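Local coordinates for mannosyl-6-phosphatase (Bacteroides thetaiotaomicron, PDB 4C1R), which removes phosphate from mannose-6-phosphate groups and probably depends on a metal ion, as other DNase I-like phosphatases and nucleases do, at residues Ser1-Ser6 with His37-Phe42; Asn8-Asn13 with Thr44-Leu49. All blocks are in the same frame, centred on the assembly; numbering follows the deposited sequence.

Contact 1 of 2, residues Ser1-Ser6 with His37-Phe42; sequences SLTVAS and HDFDIF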
# COMPACT_ATOMS: atom_id res chain seq x y z
N SER A 1 3.38 17.83 5.21
CA SER A 1 4.85 18.05 5.09
C SER A 1 5.52 16.90 4.32
O SER A 1 6.11 17.15 3.29
CB SER A 1 5.50 18.24 6.47
OG SER A 1 6.78 18.83 6.36
N LEU A 2 5.45 15.66 4.80
CA LEU A 2 5.88 14.53 3.95
C LEU A 2 4.70 13.78 3.29
O LEU A 2 3.57 13.81 3.81
CB LEU A 2 6.88 13.61 4.69
CG LEU A 2 8.27 14.31 4.75
CD1 LEU A 2 8.69 14.72 6.16
CD2 LEU A 2 9.44 13.69 3.95
N THR A 3 4.95 13.20 2.11
CA THR A 3 3.91 12.54 1.33
C THR A 3 4.06 11.02 1.34
O THR A 3 5.09 10.49 0.91
CB THR A 3 3.90 13.05 -0.14
OG1 THR A 3 3.55 14.43 -0.14
CG2 THR A 3 2.84 12.28 -0.96
N VAL A 4 3.04 10.33 1.84
CA VAL A 4 2.96 8.86 1.78
C VAL A 4 1.78 8.39 0.92
O VAL A 4 0.83 9.15 0.70
CB VAL A 4 2.86 8.23 3.17
CG1 VAL A 4 4.02 8.73 4.06
CG2 VAL A 4 1.52 8.57 3.82
N ALA A 5 1.85 7.16 0.40
CA ALA A 5 0.82 6.73 -0.50
C ALA A 5 0.63 5.24 -0.35
O ALA A 5 1.49 4.55 0.25
CB ALA A 5 1.19 7.08 -1.97
N SER A 6 -0.52 4.77 -0.81
CA SER A 6 -0.78 3.33 -0.94
C SER A 6 -1.32 3.05 -2.33
O SER A 6 -2.27 3.68 -2.79
CB SER A 6 -1.76 2.85 0.14
OG SER A 6 -1.98 1.43 0.05
N HIS A 37 3.51 13.43 -8.40
CA HIS A 37 2.80 13.72 -7.14
C HIS A 37 3.76 13.57 -5.97
O HIS A 37 3.35 13.70 -4.83
CB HIS A 37 1.58 12.80 -6.95
CG HIS A 37 0.53 12.97 -8.01
ND1 HIS A 37 -0.36 14.02 -7.99
CD2 HIS A 37 0.26 12.27 -9.14
CE1 HIS A 37 -1.16 13.94 -9.04
NE2 HIS A 37 -0.79 12.90 -9.77
N ASP A 38 5.04 13.29 -6.26
CA ASP A 38 6.12 13.34 -5.26
C ASP A 38 5.89 12.44 -4.04
O ASP A 38 5.89 12.90 -2.91
CB ASP A 38 6.36 14.79 -4.81
CG ASP A 38 7.80 15.20 -4.90
OD1 ASP A 38 8.72 14.38 -4.65
OD2 ASP A 38 8.03 16.34 -5.29
N PHE A 39 5.63 11.14 -4.27
CA PHE A 39 5.47 10.24 -3.15
C PHE A 39 6.87 10.08 -2.47
O PHE A 39 7.84 9.74 -3.11
CB PHE A 39 4.99 8.84 -3.57
CG PHE A 39 3.63 8.79 -4.24
CD1 PHE A 39 2.79 9.92 -4.31
CD2 PHE A 39 3.18 7.59 -4.77
CE1 PHE A 39 1.54 9.84 -4.90
CE2 PHE A 39 1.95 7.52 -5.40
CZ PHE A 39 1.12 8.64 -5.45
N ASP A 40 6.96 10.27 -1.17
CA ASP A 40 8.27 10.06 -0.49
C ASP A 40 8.48 8.62 -0.15
O ASP A 40 9.62 8.09 -0.17
CB ASP A 40 8.36 10.91 0.78
CG ASP A 40 8.31 12.40 0.47
OD1 ASP A 40 9.00 12.80 -0.48
OD2 ASP A 40 7.62 13.17 1.19
N ILE A 41 7.38 7.98 0.24
CA ILE A 41 7.37 6.57 0.57
C ILE A 41 5.98 6.03 0.32
O ILE A 41 4.98 6.65 0.71
CB ILE A 41 7.77 6.35 2.05
CG1 ILE A 41 7.61 4.88 2.47
CG2 ILE A 41 6.97 7.25 2.96
CD1 ILE A 41 8.24 4.63 3.82
N PHE A 42 5.92 4.87 -0.33
CA PHE A 42 4.62 4.27 -0.65
C PHE A 42 4.61 2.76 -0.55
O PHE A 42 5.55 2.10 -0.99
CB PHE A 42 4.02 4.78 -1.97
CG PHE A 42 4.87 4.52 -3.20
CD1 PHE A 42 5.99 5.28 -3.46
CD2 PHE A 42 4.50 3.54 -4.13
CE1 PHE A 42 6.76 5.07 -4.61
CE2 PHE A 42 5.26 3.28 -5.26
CZ PHE A 42 6.39 4.05 -5.51
O HOH W 1 3.30 15.72 -2.40
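Thr3 O takes two backbone donors from the other segment. Asp40 N reaches Thr3 O at 2.8 Å, and Ile41 N adds a weak, longer bond. Here strand 2-8 meets strand 41-45 side by side and parallel, inside a sheet of the DNase I-like fold. Ala5 N continues the pairing to Ile41 O at 3.2 Å. Just before strand 41-45 begins, a side chain takes over. With CG anti to its own carbonyl carbon (chi1 -63°), Asp40 brings OD2 to Thr3 N at 2.8 Å. This bond is nearly straight, and the N-H meets the anti side of the carboxylate, 32° out of its plane. The other oxygen, OD1, forms a salt bridge with Lys87. Both oxygens of the buried carboxylate are thus bonded. A water links Thr3 OG1 to His37 O. It sits by the Schellman motif that ends helix 23-36, with Asp38 just past the last turn. Val4 and Ile41 lie alongside each other on the sheet face that packs on Phe133. Val4 CG1 and Ile41 CG2 are 3.5 Å apart, a tight fit. On the opposite face Ala5 makes a CH-pi contact over the Phe39 ring, with CB 3.5 Å from the ring centroid and 13° off the normal.

Contact 2 of 2, residues Asn8-Asn13 with Thr44-Leu49; sequences NLRNAN and TQECFL. With MG (magnesium ion), chain E.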
# COMPACT_ATOMS: atom_id res chain seq x y z
N ASN A 8 -2.04 -0.16 -5.09
CA ASN A 8 -2.11 -1.52 -5.63
C ASN A 8 -1.88 -1.45 -7.15
O ASN A 8 -2.69 -0.87 -7.87
CB ASN A 8 -3.45 -2.16 -5.27
CG ASN A 8 -3.61 -3.58 -5.83
OD1 ASN A 8 -3.24 -3.85 -6.99
ND2 ASN A 8 -4.28 -4.46 -5.07
N LEU A 9 -0.75 -1.99 -7.59
CA LEU A 9 -0.25 -1.81 -8.97
C LEU A 9 -0.78 -2.87 -9.95
O LEU A 9 -0.55 -2.76 -11.16
CB LEU A 9 1.29 -1.85 -8.99
CG LEU A 9 2.04 -0.82 -8.12
CD1 LEU A 9 3.49 -0.67 -8.60
CD2 LEU A 9 1.35 0.52 -8.14
N ARG A 10 -1.44 -3.90 -9.39
CA ARG A 10 -2.20 -4.89 -10.14
C ARG A 10 -1.22 -5.92 -10.73
O ARG A 10 -0.31 -5.55 -11.48
CB ARG A 10 -3.10 -4.23 -11.23
CG ARG A 10 -3.68 -5.20 -12.26
CD ARG A 10 -4.66 -6.19 -11.65
NE ARG A 10 -5.42 -6.88 -12.69
CZ ARG A 10 -6.55 -7.57 -12.50
NH1 ARG A 10 -7.06 -7.70 -11.28
NH2 ARG A 10 -7.20 -8.11 -13.53
N ASN A 11 -1.37 -7.20 -10.35
CA ASN A 11 -0.40 -8.21 -10.81
C ASN A 11 -0.37 -8.30 -12.35
O ASN A 11 -1.41 -8.10 -13.00
CB ASN A 11 -0.67 -9.57 -10.18
CG ASN A 11 -2.01 -10.12 -10.57
OD1 ASN A 11 -2.30 -10.31 -11.75
ND2 ASN A 11 -2.83 -10.42 -9.57
N ALA A 12 0.81 -8.50 -12.93
CA ALA A 12 0.92 -8.63 -14.38
C ALA A 12 0.32 -9.96 -14.81
O ALA A 12 0.54 -11.00 -14.16
CB ALA A 12 2.38 -8.53 -14.81
N ASN A 13 -0.51 -9.91 -15.84
CA ASN A 13 -1.10 -11.12 -16.44
C ASN A 13 -1.50 -10.82 -17.90
O ASN A 13 -1.68 -9.64 -18.29
CB ASN A 13 -2.32 -11.59 -15.64
CG ASN A 13 -3.42 -10.55 -15.60
OD1 ASN A 13 -4.07 -10.28 -16.62
ND2 ASN A 13 -3.62 -9.93 -14.44
N THR A 44 3.04 -0.61 -2.03
CA THR A 44 2.48 -1.24 -3.20
C THR A 44 1.94 -2.63 -2.89
O THR A 44 2.42 -3.33 -1.97
CB THR A 44 3.52 -1.31 -4.37
OG1 THR A 44 4.53 -2.30 -4.13
CG2 THR A 44 4.20 0.02 -4.54
N GLN A 45 0.96 -3.07 -3.68
CA GLN A 45 0.48 -4.47 -3.59
C GLN A 45 0.50 -5.12 -4.97
O GLN A 45 0.43 -4.43 -5.98
CB GLN A 45 -0.91 -4.54 -2.96
CG GLN A 45 -0.97 -3.87 -1.58
CD GLN A 45 -1.17 -2.35 -1.66
OE1 GLN A 45 -1.94 -1.87 -2.49
NE2 GLN A 45 -0.52 -1.59 -0.76
N GLU A 46 0.61 -6.44 -4.97
CA GLU A 46 0.44 -7.30 -6.15
C GLU A 46 1.62 -7.45 -7.11
O GLU A 46 1.50 -8.25 -8.03
CB GLU A 46 -0.86 -7.02 -6.92
CG GLU A 46 -2.12 -7.28 -6.09
CD GLU A 46 -3.35 -7.32 -6.93
OE1 GLU A 46 -3.20 -7.53 -8.17
OE2 GLU A 46 -4.46 -7.18 -6.35
N CYS A 47 2.74 -6.76 -6.90
CA CYS A 47 3.83 -6.83 -7.87
C CYS A 47 4.57 -8.17 -7.75
O CYS A 47 4.94 -8.57 -6.64
CB CYS A 47 4.85 -5.71 -7.63
SG CYS A 47 4.26 -4.07 -8.15
N PHE A 48 4.80 -8.83 -8.90
CA PHE A 48 5.83 -9.87 -8.98
C PHE A 48 7.17 -9.20 -9.05
O PHE A 48 7.24 -8.02 -9.32
CB PHE A 48 5.64 -10.79 -10.20
CG PHE A 48 4.33 -11.54 -10.18
CD1 PHE A 48 4.15 -12.62 -9.33
CD2 PHE A 48 3.28 -11.16 -11.01
CE1 PHE A 48 2.95 -13.30 -9.30
CE2 PHE A 48 2.06 -11.84 -10.99
CZ PHE A 48 1.91 -12.93 -10.14
N LEU A 49 8.25 -9.94 -8.76
CA LEU A 49 9.60 -9.38 -8.78
C LEU A 49 9.86 -8.60 -10.06
O LEU A 49 10.51 -7.54 -10.00
CB LEU A 49 10.68 -10.48 -8.60
CG LEU A 49 12.13 -9.97 -8.74
CD1 LEU A 49 12.52 -9.01 -7.61
CD2 LEU A 49 13.12 -11.13 -8.82
MG MG E . -6.34 -6.80 -7.27
O HOH W 2 -5.48 -5.11 -8.21
O HOH W 3 -5.63 -8.13 -8.98
O HOH W 4 -7.99 -6.35 -8.13
O HOH W 5 -7.07 -8.50 -6.48
O HOH W 6 -7.04 -5.74 -5.53
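Glu46 OE2 binds the magnesium ion at 2.1 Å and also accepts a hydrogen bond from Asn8 ND2 at 3.0 Å; five waters complete the metal shell. The carboxylate oxygen lies in the amide plane of Asn8, but the N-H arrives from well above the carboxylate plane. The two planes stand 73° apart. Asn8 CG is anti to its backbone N (chi1 178°), which turns the amide to the metal side, and OD1 accepts a 2.8 Å bond from a metal-bound water. The second carboxylate oxygen, Glu46 OE1, takes Asn11 N at 2.9 Å on its anti side. It also accepts a bond from another metal water, which has a weak bond from Arg10 NH1. Arg10 is held in turn by a salt bridge from NE to Asp16. Behind this shell, Leu9 N bonds Gln45 O at 3.2 Å, the last rung of parallel strand pairing. Leu9 CD1 rests on Cys47 SG at 3.5 Å. At the outer end, Asn11 CB and Ala12 O meet Phe48 CE2, with the carbonyl at the ring edge. This is the metal site of the endonuclease/exonuclease/phosphatase fold. Both Glu46 oxygens are engaged, which probably limits rotation of the carboxylate and keeps OE2 turned to the metal.

In the fold
The two contacts follow one strand pair from its start to its end. Both draw on strands 2-8 and 41-45, contact 2 mainly on the loops that follow them; the centres of the contacts lie about 19 Å apart. They touch where Ser6 OG packs near Gln45 NE2. Both are largely buried. Contact 1 is mostly sheet interior: backbone pairing, apolar packing on both faces and one aspartate standing in for a strand partner. In contact 2 the pairing gives way to loops, and polar side chains gather round magnesium and its waters. An acidic group bonds a backbone N-H across each contact. In contact 1 that group's other partner is a lysine, away from the metal site; in contact 2 it is a metal ligand.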